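Local coordinates for type IV pilus biogenesis protein PilB (Streptococcus sanguinis, PDB 7B7P) that serves as a bimodular minor type IV pilin with a direct role in adhesion, probably through its metal-binding von Willebrand factor A-like module, at residues A[104-109]-A[126-131]; A[31-36]-A[131-136]; A[93-98]-A[147-152]; A[20-25]-A[79-84]. One frame throughout, in Å; residues are numbered along the deposited sequence.

Overall arrangement
Helix 9-27 supplies the first half of interaction 4, which closes at 79-84 by pinning the loop after strand 79-80 against the helix. Strand 32-36 has meanwhile opened interaction 2, so interactions 4 and 2 cross along the chain. Strand 92-101 then opens interaction 3, and strand 104-112 opens interaction 1, a hairpin pairing closed at 126-131 within the spans of both 2 and 3. Interaction 2 closes next at 131-136, sharing L131 with interaction 1, and interaction 3 closes last at 147-152, crossing interaction 2. Together the contacts tie the helix, the three-stranded sheet and the six-stranded sheet of the pilin module into one body.

Interaction 1 (A[104-109]-A[126-131]); sequences NRLISY and TAISAL
I107 and L131 form the apolar centre, their side chains crossing at about a right angle with I107 CG2 3.7 Å from L131 CD2. Because I107 carries CG1 anti to its backbone N (chi1 -171°), CG2 is the branch left to meet the leucine. The other methyl of L131, CD1, lies 4.1 Å from R105 CB. On the opposite face of the sheet L106 reaches across to its pair partner, with CD2 3.8 Å from A130 CB, while I128 bends CD1 back to within 3.7 Å of S108 CB. Strands 104-112 and 124-130 are the two arms of an antiparallel beta hairpin; strand 92-101 flanks the first arm and completes a three-stranded sheet. Within the hairpin, I107 with S129 and Y109 with A127 are hydrogen-bonded pairs, each linked by two backbone bonds, alternating with the non-hydrogen-bonded pairs L106 with A130 and S108 with I128. L131 N extends the ladder past the end of the strand by donating to R105 O at 2.9 Å. The I107 N to S129 O bond is bent at its acceptor, with the donor 37° out of the carbonyl plane. On the face of I107, the Y109 ring meets S129 obliquely, CE2 being 3.8 Å from S129 CB. Beyond this packing Y109 OH and S129 OG both hydrogen-bond to OD1 of D24, so one carboxylate oxygen of helix 9-27 grips both arms. At the far polar edge N104 ND2 makes a weak hydrogen bond of 3.4 Å to L131 O.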
loop_
_atom_site.group_PDB
_atom_site.type_symbol
_atom_site.label_atom_id
_atom_site.label_comp_id
_atom_site.label_asym_id
_atom_site.label_seq_id
_atom_site.Cartn_x
_atom_site.Cartn_y
_atom_site.Cartn_z
ATOM N N ASN A 104 -10.706 14.809 -15.828
ATOM C CA ASN A 104 -9.419 14.812 -16.510
ATOM C C ASN A 104 -8.357 15.372 -15.579
ATOM O O ASN A 104 -8.567 16.403 -14.939
ATOM C CB ASN A 104 -9.436 15.660 -17.790
ATOM C CG ASN A 104 -10.433 15.169 -18.829
ATOM O OD1 ASN A 104 -11.641 15.346 -18.677
ATOM N ND2 ASN A 104 -9.923 14.598 -19.912
ATOM N N ARG A 105 -7.212 14.705 -15.528
ATOM C CA ARG A 105 -6.068 15.237 -14.811
ATOM C C ARG A 105 -5.379 16.284 -15.670
ATOM O O ARG A 105 -5.249 16.121 -16.889
ATOM C CB ARG A 105 -5.088 14.116 -14.455
ATOM C CG ARG A 105 -5.373 13.443 -13.118
ATOM C CD ARG A 105 -4.864 14.274 -11.925
ATOM N NE ARG A 105 -5.530 13.861 -10.693
ATOM C CZ ARG A 105 -5.634 14.600 -9.588
ATOM N NH1 ARG A 105 -5.109 15.821 -9.537
ATOM N NH2 ARG A 105 -6.268 14.109 -8.526
ATOM N N LEU A 106 -4.947 17.363 -15.035
ATOM C CA LEU A 106 -4.259 18.439 -15.725
ATOM C C LEU A 106 -2.748 18.295 -15.626
ATOM O O LEU A 106 -2.213 17.730 -14.668
ATOM C CB LEU A 106 -4.682 19.796 -15.166
ATOM C CG LEU A 106 -6.178 20.045 -15.353
ATOM C CD1 LEU A 106 -6.533 21.422 -14.888
ATOM C CD2 LEU A 106 -6.571 19.844 -16.816
ATOM N N ILE A 107 -2.064 18.825 -16.638
ATOM C CA ILE A 107 -0.613 18.889 -16.665
ATOM C C ILE A 107 -0.202 20.273 -17.152
ATOM O O ILE A 107 -0.890 20.898 -17.969
ATOM C CB ILE A 107 -0.018 17.785 -17.557
ATOM C CG1 ILE A 107 1.497 17.724 -17.411
ATOM C CG2 ILE A 107 -0.377 18.005 -19.017
ATOM C CD1 ILE A 107 2.111 16.619 -18.238
ATOM N N SER A 108 0.913 20.767 -16.632
ATOM C CA SER A 108 1.458 22.032 -17.089
ATOM C C SER A 108 2.823 21.792 -17.718
ATOM O O SER A 108 3.624 20.987 -17.226
ATOM C CB SER A 108 1.535 23.058 -15.957
ATOM O OG SER A 108 2.824 23.140 -15.406
ATOM N N TYR A 109 3.050 22.454 -18.841
ATOM C CA TYR A 109 4.314 22.413 -19.547
ATOM C C TYR A 109 5.011 23.756 -19.417
ATOM O O TYR A 109 4.364 24.810 -19.424
ATOM C CB TYR A 109 4.117 22.108 -21.022
ATOM C CG TYR A 109 3.340 20.873 -21.344
ATOM C CD1 TYR A 109 3.783 19.617 -20.944
ATOM C CD2 TYR A 109 2.180 20.955 -22.103
ATOM C CE1 TYR A 109 3.074 18.471 -21.276
ATOM C CE2 TYR A 109 1.464 19.826 -22.443
ATOM C CZ TYR A 109 1.914 18.582 -22.030
ATOM O OH TYR A 109 1.184 17.465 -22.364
ATOM N N THR A 126 4.114 28.781 -18.810
ATOM C CA THR A 126 3.289 27.677 -18.344
ATOM C C THR A 126 2.081 27.527 -19.253
ATOM O O THR A 126 1.388 28.509 -19.534
ATOM C CB THR A 126 2.874 27.896 -16.885
ATOM O OG1 THR A 126 3.985 27.573 -16.034
ATOM C CG2 THR A 126 1.667 27.037 -16.514
ATOM N N ALA A 127 1.844 26.315 -19.741
ATOM C CA ALA A 127 0.674 26.009 -20.549
ATOM C C ALA A 127 -0.022 24.792 -19.959
ATOM O O ALA A 127 0.606 23.749 -19.771
ATOM C CB ALA A 127 1.059 25.756 -22.012
ATOM N N ILE A 128 -1.303 24.935 -19.655
ATOM C CA ILE A 128 -2.103 23.863 -19.082
ATOM C C ILE A 128 -2.689 23.026 -20.210
ATOM O O ILE A 128 -3.306 23.563 -21.137
ATOM C CB ILE A 128 -3.223 24.433 -18.198
ATOM C CG1 ILE A 128 -2.656 24.953 -16.883
ATOM C CG2 ILE A 128 -4.318 23.377 -17.957
ATOM C CD1 ILE A 128 -2.027 23.890 -16.024
ATOM N N SER A 129 -2.504 21.714 -20.133
ATOM C CA SER A 129 -3.210 20.771 -20.987
ATOM C C SER A 129 -3.906 19.728 -20.107
ATOM O O SER A 129 -3.804 19.739 -18.876
ATOM C CB SER A 129 -2.258 20.114 -21.995
ATOM O OG SER A 129 -2.958 19.203 -22.835
ATOM N N ALA A 130 -4.636 18.825 -20.733
ATOM C CA ALA A 130 -5.330 17.778 -20.007
ATOM C C ALA A 130 -4.875 16.435 -20.546
ATOM O O ALA A 130 -4.577 16.308 -21.734
ATOM C CB ALA A 130 -6.857 17.924 -20.136
ATOM N N LEU A 131 -4.818 15.440 -19.665
ATOM C CA LEU A 131 -4.424 14.084 -20.028
ATOM C C LEU A 131 -5.646 13.200 -20.210
ATOM O O LEU A 131 -6.743 13.517 -19.746
ATOM C CB LEU A 131 -3.509 13.475 -18.963
ATOM C CG LEU A 131 -2.414 14.403 -18.450
ATOM C CD1 LEU A 131 -1.928 13.933 -17.115
ATOM C CD2 LEU A 131 -1.288 14.463 -19.458
#

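Interaction 2 (A[31-36]-A[131-136]); sequences TSIFIL and LNTKQV
The T31 carbonyl group is met over its face by T133, whose OG1 donates to T31 O at 3.0 Å from well above the carbonyl plane, 67° out of it. The Q135 carbonyl is used quite differently: I33 N approaches in its plane and bonds to Q135 O at 2.9 Å, while S32 CA lies 3.3 Å from the same oxygen in a CA-H...O contact. T133 OG1 has a second task, accepting from Q135 N at 2.8 Å in an ST turn; the T133 hydroxyl thus donates to one segment and accepts within its own, which holds its rotation. Placing that hydroxyl anti to the backbone N (chi1 165°) leaves CG2 turned toward I33, 4.2 Å from its CG1. The loop 131-136 then enters the six-stranded sheet, where I33 and V136 form a parallel bridge and strand 136-139 becomes an outermost strand beside 32-36. At that bridge V136 CG2 packs 3.9 Å from I33 CB. On the other flank of strand 32-36, T31 and S32 both face R152, a classic beta bulge. V136 also touches R105 and T97, side chains of the three-stranded sheet.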
loop_
_atom_site.group_PDB
_atom_site.type_symbol
_atom_site.label_atom_id
_atom_site.label_comp_id
_atom_site.label_asym_id
_atom_site.label_seq_id
_atom_site.Cartn_x
_atom_site.Cartn_y
_atom_site.Cartn_z
ATOM N N THR A 31 -1.183 5.878 -21.866
ATOM C CA THR A 31 -2.075 5.256 -20.902
ATOM C C THR A 31 -1.488 5.220 -19.492
ATOM O O THR A 31 -2.202 4.856 -18.556
ATOM C CB THR A 31 -2.456 3.846 -21.376
ATOM O OG1 THR A 31 -1.300 3.184 -21.905
ATOM C CG2 THR A 31 -3.527 3.933 -22.469
ATOM N N SER A 32 -0.226 5.612 -19.317
ATOM C CA SER A 32 0.329 5.874 -17.992
ATOM C C SER A 32 1.496 6.842 -18.141
ATOM O O SER A 32 2.251 6.770 -19.113
ATOM C CB SER A 32 0.790 4.588 -17.290
ATOM O OG SER A 32 1.867 3.989 -17.982
ATOM N N ILE A 33 1.627 7.752 -17.185
ATOM C CA ILE A 33 2.598 8.838 -17.241
ATOM C C ILE A 33 3.358 8.864 -15.932
ATOM O O ILE A 33 2.748 8.810 -14.859
ATOM C CB ILE A 33 1.934 10.219 -17.455
ATOM C CG1 ILE A 33 1.115 10.257 -18.735
ATOM C CG2 ILE A 33 2.999 11.321 -17.454
ATOM C CD1 ILE A 33 1.954 10.512 -19.932
ATOM N N PHE A 34 4.677 9.005 -16.022
ATOM C CA PHE A 34 5.527 9.265 -14.869
ATOM C C PHE A 34 6.303 10.542 -15.139
ATOM O O PHE A 34 6.992 10.641 -16.157
ATOM C CB PHE A 34 6.493 8.096 -14.607
ATOM C CG PHE A 34 5.823 6.871 -14.046
ATOM C CD1 PHE A 34 5.170 5.981 -14.884
ATOM C CD2 PHE A 34 5.837 6.614 -12.681
ATOM C CE1 PHE A 34 4.536 4.856 -14.373
ATOM C CE2 PHE A 34 5.209 5.488 -12.161
ATOM C CZ PHE A 34 4.562 4.611 -13.007
ATOM N N ILE A 35 6.196 11.514 -14.237
ATOM C CA ILE A 35 7.083 12.673 -14.274
ATOM C C ILE A 35 8.375 12.316 -13.546
ATOM O O ILE A 35 8.348 11.790 -12.425
ATOM C CB ILE A 35 6.409 13.903 -13.648
ATOM C CG1 ILE A 35 5.132 14.260 -14.404
ATOM C CG2 ILE A 35 7.341 15.094 -13.694
ATOM C CD1 ILE A 35 4.702 15.693 -14.178
ATOM N N LEU A 36 9.512 12.612 -14.176
ATOM C CA LEU A 36 10.820 12.215 -13.668
ATOM C C LEU A 36 11.705 13.427 -13.413
ATOM O O LEU A 36 11.679 14.396 -14.174
ATOM C CB LEU A 36 11.513 11.286 -14.658
ATOM C CG LEU A 36 10.631 10.165 -15.204
ATOM C CD1 LEU A 36 11.447 9.319 -16.152
ATOM C CD2 LEU A 36 10.059 9.309 -14.080
ATOM N N LEU A 131 -4.818 15.440 -19.665
ATOM C CA LEU A 131 -4.424 14.084 -20.028
ATOM C C LEU A 131 -5.646 13.200 -20.210
ATOM O O LEU A 131 -6.743 13.517 -19.746
ATOM C CB LEU A 131 -3.509 13.475 -18.963
ATOM C CG LEU A 131 -2.414 14.403 -18.450
ATOM C CD1 LEU A 131 -1.928 13.933 -17.115
ATOM C CD2 LEU A 131 -1.288 14.463 -19.458
ATOM N N ASN A 132 -5.444 12.073 -20.886
ATOM C CA ASN A 132 -6.521 11.112 -21.109
ATOM C C ASN A 132 -6.434 9.875 -20.218
ATOM O O ASN A 132 -7.302 9.001 -20.316
ATOM C CB ASN A 132 -6.555 10.690 -22.581
ATOM C CG ASN A 132 -6.815 11.857 -23.507
ATOM O OD1 ASN A 132 -7.861 12.508 -23.422
ATOM N ND2 ASN A 132 -5.847 12.151 -24.378
ATOM N N THR A 133 -5.424 9.783 -19.351
ATOM C CA THR A 133 -5.308 8.719 -18.366
ATOM C C THR A 133 -5.355 9.320 -16.969
ATOM O O THR A 133 -4.939 10.464 -16.759
ATOM C CB THR A 133 -3.997 7.909 -18.534
ATOM O OG1 THR A 133 -3.766 7.116 -17.365
ATOM C CG2 THR A 133 -2.797 8.824 -18.724
ATOM N N LYS A 134 -5.874 8.538 -16.017
ATOM C CA LYS A 134 -5.821 8.861 -14.595
ATOM C C LYS A 134 -4.627 8.229 -13.888
ATOM O O LYS A 134 -4.471 8.413 -12.677
ATOM C CB LYS A 134 -7.117 8.427 -13.897
ATOM C CG LYS A 134 -8.368 9.121 -14.422
ATOM C CD LYS A 134 -9.228 8.163 -15.240
ATOM C CE LYS A 134 -10.013 8.894 -16.329
ATOM N NZ LYS A 134 -10.011 8.096 -17.592
ATOM N N GLN A 135 -3.784 7.493 -14.608
ATOM C CA GLN A 135 -2.575 6.915 -14.037
ATOM C C GLN A 135 -1.391 7.799 -14.404
ATOM O O GLN A 135 -0.595 7.486 -15.288
ATOM C CB GLN A 135 -2.384 5.484 -14.515
ATOM C CG GLN A 135 -3.495 4.580 -14.092
ATOM C CD GLN A 135 -3.842 3.565 -15.148
ATOM O OE1 GLN A 135 -3.048 3.284 -16.054
ATOM N NE2 GLN A 135 -5.039 3.000 -15.040
ATOM N N VAL A 136 -1.302 8.921 -13.693
ATOM C CA VAL A 136 -0.208 9.875 -13.792
ATOM C C VAL A 136 0.478 9.917 -12.434
ATOM O O VAL A 136 -0.183 10.095 -11.409
ATOM C CB VAL A 136 -0.711 11.268 -14.215
ATOM C CG1 VAL A 136 -1.655 11.839 -13.160
ATOM C CG2 VAL A 136 0.450 12.212 -14.474
#

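Interaction 3 (A[93-98]-A[147-152]); sequences LEFKTE and IAIAYR
F95 projects from strand 92-101 toward I149, and the two side chains cross at about a right angle. With CG anti to the carbonyl carbon, the phenyl ring of F95 is directed across to the second segment, and chi2 near 83° turns one face to the isoleucine. The I149 chain is extended at chi2 (164°), which carries CD1 out over that face, displaced toward the rim on the CD2 side. The methyl sits in a CH-pi position, although its modelled approach to F95 CD2 is too short for two carbons and the exact depth is doubtful. I149 CG1 rests behind it, 3.9 Å from F95 CG. The ring edge is directed at the backbone of the second segment. There F95 CD1 lies 3.5 Å from A148 N, and the carbonyl carbon of I147 is in the ring plane, 3.8 Å from F95 CE1. I147 itself points its CB largely away, yet its rotamer, with CG2 beside the backbone N, brings that methyl up to the oxygen end of the L93 carbonyl, CG2 standing 3.2 Å from L93 O. I147 CA makes a CA-H...O contact of 3.4 Å to the same oxygen. L93 in turn sends CD2 to within 3.8 Å of I147 O. No hydrogen bond joins the two segments, but F95 is backbone-bonded to G146 just ahead, and its ring also touches V23, while I35 packs on its CB. I147 and A148 both face L36 in a classic beta bulge. The contact is thus buried packing between the three-stranded sheet and the six-stranded sheet, whose touching segments run 56° apart.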
loop_
_atom_site.group_PDB
_atom_site.type_symbol
_atom_site.label_atom_id
_atom_site.label_comp_id
_atom_site.label_asym_id
_atom_site.label_seq_id
_atom_site.Cartn_x
_atom_site.Cartn_y
_atom_site.Cartn_z
ATOM N N LEU A 93 13.083 22.816 -19.773
ATOM C CA LEU A 93 11.871 22.023 -19.956
ATOM C C LEU A 93 11.413 21.462 -18.616
ATOM O O LEU A 93 12.175 20.767 -17.939
ATOM C CB LEU A 93 12.117 20.890 -20.948
ATOM C CG LEU A 93 11.066 19.791 -20.944
ATOM C CD1 LEU A 93 9.721 20.329 -21.443
ATOM C CD2 LEU A 93 11.543 18.623 -21.794
ATOM N N GLU A 94 10.164 21.737 -18.242
ATOM C CA GLU A 94 9.656 21.299 -16.949
ATOM C C GLU A 94 8.205 20.852 -17.077
ATOM O O GLU A 94 7.406 21.513 -17.748
ATOM C CB GLU A 94 9.785 22.419 -15.904
ATOM C CG GLU A 94 9.040 22.116 -14.610
ATOM C CD GLU A 94 9.326 23.111 -13.495
ATOM O OE1 GLU A 94 9.870 24.204 -13.778
ATOM O OE2 GLU A 94 8.991 22.795 -12.331
ATOM N N PHE A 95 7.867 19.730 -16.429
ATOM C CA PHE A 95 6.507 19.204 -16.391
ATOM C C PHE A 95 5.977 19.201 -14.964
ATOM O O PHE A 95 6.738 19.079 -14.003
ATOM C CB PHE A 95 6.416 17.794 -16.939
ATOM C CG PHE A 95 7.079 17.619 -18.262
ATOM C CD1 PHE A 95 8.441 17.400 -18.331
ATOM C CD2 PHE A 95 6.348 17.686 -19.448
ATOM C CE1 PHE A 95 9.067 17.241 -19.552
ATOM C CE2 PHE A 95 6.971 17.520 -20.671
ATOM C CZ PHE A 95 8.335 17.297 -20.720
ATOM N N LYS A 96 4.653 19.315 -14.845
ATOM C CA LYS A 96 3.983 19.500 -13.563
ATOM C C LYS A 96 2.537 19.061 -13.688
ATOM O O LYS A 96 1.862 19.441 -14.649
ATOM C CB LYS A 96 4.039 20.965 -13.120
ATOM C CG LYS A 96 4.337 21.145 -11.650
ATOM C CD LYS A 96 4.204 22.606 -11.235
ATOM C CE LYS A 96 5.332 23.042 -10.293
ATOM N NZ LYS A 96 5.565 24.514 -10.361
ATOM N N THR A 97 2.067 18.271 -12.723
ATOM C CA THR A 97 0.642 18.015 -12.592
ATOM C C THR A 97 -0.030 19.198 -11.895
ATOM O O THR A 97 0.595 19.915 -11.110
ATOM C CB THR A 97 0.398 16.716 -11.824
ATOM O OG1 THR A 97 0.802 16.887 -10.459
ATOM C CG2 THR A 97 1.188 15.564 -12.460
ATOM N N GLU A 98 -1.302 19.426 -12.219
ATOM C CA GLU A 98 -1.991 20.655 -11.818
ATOM C C GLU A 98 -3.467 20.392 -11.534
ATOM O O GLU A 98 -4.348 21.111 -12.006
ATOM C CB GLU A 98 -1.854 21.740 -12.892
ATOM C CG GLU A 98 -0.423 22.197 -13.161
ATOM C CD GLU A 98 -0.070 23.505 -12.449
ATOM O OE1 GLU A 98 -0.983 24.349 -12.252
ATOM O OE2 GLU A 98 1.121 23.688 -12.084
ATOM N N ILE A 147 12.051 17.203 -15.115
ATOM C CA ILE A 147 12.461 17.776 -16.384
ATOM C C ILE A 147 12.249 16.802 -17.533
ATOM O O ILE A 147 12.836 16.959 -18.592
ATOM C CB ILE A 147 13.928 18.241 -16.308
ATOM C CG1 ILE A 147 14.778 17.222 -15.541
ATOM C CG2 ILE A 147 14.014 19.589 -15.631
ATOM C CD1 ILE A 147 15.239 16.052 -16.370
ATOM N N ALA A 148 11.423 15.785 -17.321
ATOM C CA ALA A 148 11.291 14.711 -18.290
ATOM C C ALA A 148 10.080 13.872 -17.923
ATOM O O ALA A 148 9.570 13.946 -16.803
ATOM C CB ALA A 148 12.548 13.843 -18.335
ATOM N N ILE A 149 9.635 13.068 -18.880
ATOM C CA ILE A 149 8.460 12.222 -18.735
ATOM C C ILE A 149 8.794 10.839 -19.275
ATOM O O ILE A 149 9.574 10.692 -20.222
ATOM C CB ILE A 149 7.215 12.808 -19.476
ATOM C CG1 ILE A 149 6.423 13.790 -18.605
ATOM C CG2 ILE A 149 6.305 11.721 -19.995
ATOM C CD1 ILE A 149 5.439 14.660 -19.395
ATOM N N ALA A 150 8.200 9.819 -18.659
ATOM C CA ALA A 150 8.214 8.457 -19.166
ATOM C C ALA A 150 6.780 7.976 -19.299
ATOM O O ALA A 150 5.944 8.260 -18.436
ATOM C CB ALA A 150 8.999 7.537 -18.241
ATOM N N TYR A 151 6.489 7.249 -20.376
ATOM C CA TYR A 151 5.102 6.933 -20.679
ATOM C C TYR A 151 5.004 5.641 -21.468
ATOM O O TYR A 151 5.970 5.179 -22.077
ATOM C CB TYR A 151 4.441 8.051 -21.484
ATOM C CG TYR A 151 4.991 8.180 -22.887
ATOM C CD1 TYR A 151 6.207 8.811 -23.113
ATOM C CD2 TYR A 151 4.297 7.674 -23.987
ATOM C CE1 TYR A 151 6.719 8.943 -24.389
ATOM C CE2 TYR A 151 4.808 7.799 -25.283
ATOM C CZ TYR A 151 6.025 8.435 -25.468
ATOM O OH TYR A 151 6.566 8.578 -26.726
ATOM N N ARG A 152 3.800 5.088 -21.478
ATOM C CA ARG A 152 3.446 3.988 -22.355
ATOM C C ARG A 152 2.105 4.287 -23.009
ATOM O O ARG A 152 1.291 5.050 -22.485
ATOM C CB ARG A 152 3.372 2.651 -21.600
ATOM C CG ARG A 152 4.732 2.085 -21.228
ATOM C CD ARG A 152 4.595 0.821 -20.391
ATOM N NE ARG A 152 3.979 -0.265 -21.143
ATOM C CZ ARG A 152 4.628 -1.027 -22.017
ATOM N NH1 ARG A 152 5.916 -0.825 -22.257
ATOM N NH2 ARG A 152 3.984 -1.990 -22.652
#

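Interaction 4 (A[20-25]-A[79-84]); sequences MQYVDR and SELGTK
Y22 leans from the helix toward L81 with CG beside its backbone N (chi1 -80°), which swings the ring out along residues 81-83. L81 has a similar first torsion (chi1 -89°) and splays its two methyls over the helix surface. Its CD2 lies 3.5 Å from Y22 CB. L81 also crosses V23 at about a right angle, L81 CD1 lying 4.1 Å from V23 CG2. Further out, the tyrosine ring passes obliquely beside the L81-G82 peptide, with Y22 CD2 only 3.2 Å from G82 N and CE2 3.4 Å from G82 CA. At G82 (phi 142°) a CB would run into the L81 carbonyl oxygen and E80 OE2; the ring itself would leave it room. The phenol end finishes against T83, whose CG2 comes to the ring edge 3.4 Å from Y22 OH. No hydrogen bond links the two segments, but residues one or two turns earlier in helix 9-27 fasten the same loop: S19 OG bonds to L81 O, and E15 OE2 accepts from T83 N. This is surface packing of a helix on the loop that follows an edge strand, consistent with the type IV pilin fold, in which an N-terminal helix lies against a beta-sheet.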
loop_
_atom_site.group_PDB
_atom_site.type_symbol
_atom_site.label_atom_id
_atom_site.label_comp_id
_atom_site.label_asym_id
_atom_site.label_seq_id
_atom_site.Cartn_x
_atom_site.Cartn_y
_atom_site.Cartn_z
ATOM N N MET A 20 6.010 22.120 -28.250
ATOM C CA MET A 20 5.195 21.801 -27.090
ATOM C C MET A 20 3.903 21.122 -27.512
ATOM O O MET A 20 3.410 20.224 -26.817
ATOM C CB MET A 20 4.923 23.068 -26.283
ATOM C CG MET A 20 4.217 22.790 -24.977
ATOM S SD MET A 20 3.708 24.252 -24.046
ATOM C CE MET A 20 5.243 24.684 -23.197
ATOM N N GLN A 21 3.351 21.524 -28.658
ATOM C CA GLN A 21 2.209 20.805 -29.208
ATOM C C GLN A 21 2.592 19.376 -29.571
ATOM O O GLN A 21 1.803 18.449 -29.361
ATOM C CB GLN A 21 1.636 21.559 -30.414
ATOM C CG GLN A 21 1.064 22.929 -30.028
ATOM C CD GLN A 21 0.165 23.560 -31.078
ATOM O OE1 GLN A 21 0.388 23.414 -32.283
ATOM N NE2 GLN A 21 -0.859 24.277 -30.621
ATOM N N TYR A 22 3.808 19.172 -30.088
ATOM C CA TYR A 22 4.294 17.811 -30.308
ATOM C C TYR A 22 4.263 17.009 -29.019
ATOM O O TYR A 22 3.678 15.920 -28.972
ATOM C CB TYR A 22 5.711 17.824 -30.877
ATOM C CG TYR A 22 5.783 18.088 -32.363
ATOM C CD1 TYR A 22 4.829 17.577 -33.232
ATOM C CD2 TYR A 22 6.808 18.857 -32.891
ATOM C CE1 TYR A 22 4.901 17.830 -34.594
ATOM C CE2 TYR A 22 6.888 19.110 -34.239
ATOM C CZ TYR A 22 5.939 18.598 -35.085
ATOM O OH TYR A 22 6.048 18.867 -36.430
ATOM N N VAL A 23 4.880 17.545 -27.960
ATOM C CA VAL A 23 4.862 16.887 -26.653
ATOM C C VAL A 23 3.433 16.611 -26.206
ATOM O O VAL A 23 3.076 15.466 -25.903
ATOM C CB VAL A 23 5.623 17.730 -25.619
ATOM C CG1 VAL A 23 5.406 17.170 -24.231
ATOM C CG2 VAL A 23 7.101 17.772 -25.969
ATOM N N ASP A 24 2.579 17.644 -26.191
ATOM C CA ASP A 24 1.196 17.430 -25.760
ATOM C C ASP A 24 0.493 16.380 -26.615
ATOM O O ASP A 24 -0.361 15.637 -26.115
ATOM C CB ASP A 24 0.409 18.744 -25.784
ATOM C CG ASP A 24 -0.947 18.633 -25.068
ATOM O OD1 ASP A 24 -0.989 18.057 -23.963
ATOM O OD2 ASP A 24 -1.978 19.116 -25.597
ATOM N N ARG A 25 0.847 16.293 -27.897
ATOM C CA ARG A 25 0.209 15.326 -28.783
ATOM C C ARG A 25 0.585 13.905 -28.388
ATOM O O ARG A 25 -0.283 13.043 -28.206
ATOM C CB ARG A 25 0.616 15.607 -30.233
ATOM C CG ARG A 25 -0.416 15.273 -31.292
ATOM C CD ARG A 25 -0.274 16.227 -32.481
ATOM N NE ARG A 25 -1.515 16.953 -32.748
ATOM C CZ ARG A 25 -1.582 18.234 -33.110
ATOM N NH1 ARG A 25 -0.471 18.953 -33.251
ATOM N NH2 ARG A 25 -2.769 18.798 -33.323
ATOM N N SER A 79 14.340 10.472 -31.652
ATOM C CA SER A 79 13.865 11.459 -32.616
ATOM C C SER A 79 13.634 12.790 -31.917
ATOM O O SER A 79 13.077 12.825 -30.815
ATOM C CB SER A 79 12.566 11.000 -33.287
ATOM O OG SER A 79 11.947 12.076 -33.971
ATOM N N GLU A 80 14.042 13.886 -32.563
ATOM C CA GLU A 80 13.756 15.206 -32.016
ATOM C C GLU A 80 12.301 15.575 -32.264
ATOM O O GLU A 80 11.787 15.399 -33.373
ATOM C CB GLU A 80 14.668 16.274 -32.618
ATOM C CG GLU A 80 14.477 17.619 -31.929
ATOM C CD GLU A 80 14.157 18.786 -32.880
ATOM O OE1 GLU A 80 14.369 18.660 -34.106
ATOM O OE2 GLU A 80 13.644 19.825 -32.400
ATOM N N LEU A 81 11.639 16.076 -31.219
ATOM C CA LEU A 81 10.277 16.589 -31.320
ATOM C C LEU A 81 10.360 18.061 -31.698
ATOM O O LEU A 81 10.800 18.894 -30.897
ATOM C CB LEU A 81 9.526 16.390 -30.010
ATOM C CG LEU A 81 8.821 15.038 -29.946
ATOM C CD1 LEU A 81 8.266 14.827 -28.572
ATOM C CD2 LEU A 81 7.724 14.974 -30.984
ATOM N N GLY A 82 9.955 18.374 -32.914
ATOM C CA GLY A 82 10.150 19.682 -33.489
ATOM C C GLY A 82 10.471 19.543 -34.954
ATOM O O GLY A 82 10.327 18.471 -35.543
ATOM N N THR A 83 10.919 20.646 -35.550
ATOM C CA THR A 83 11.193 20.654 -36.984
ATOM C C THR A 83 12.504 21.322 -37.376
ATOM O O THR A 83 13.016 21.017 -38.458
ATOM C CB THR A 83 10.046 21.339 -37.754
ATOM O OG1 THR A 83 9.812 22.650 -37.216
ATOM C CG2 THR A 83 8.758 20.516 -37.689
ATOM N N LYS A 84 13.076 22.214 -36.569
ATOM C CA LYS A 84 14.178 23.030 -37.051
ATOM C C LYS A 84 15.164 23.315 -35.932
ATOM O O LYS A 84 14.907 23.064 -34.750
ATOM C CB LYS A 84 13.681 24.353 -37.651
ATOM C CG LYS A 84 12.854 25.197 -36.692
ATOM C CD LYS A 84 12.182 26.390 -37.377
ATOM C CE LYS A 84 13.142 27.563 -37.545
ATOM N NZ LYS A 84 14.207 27.584 -36.505
#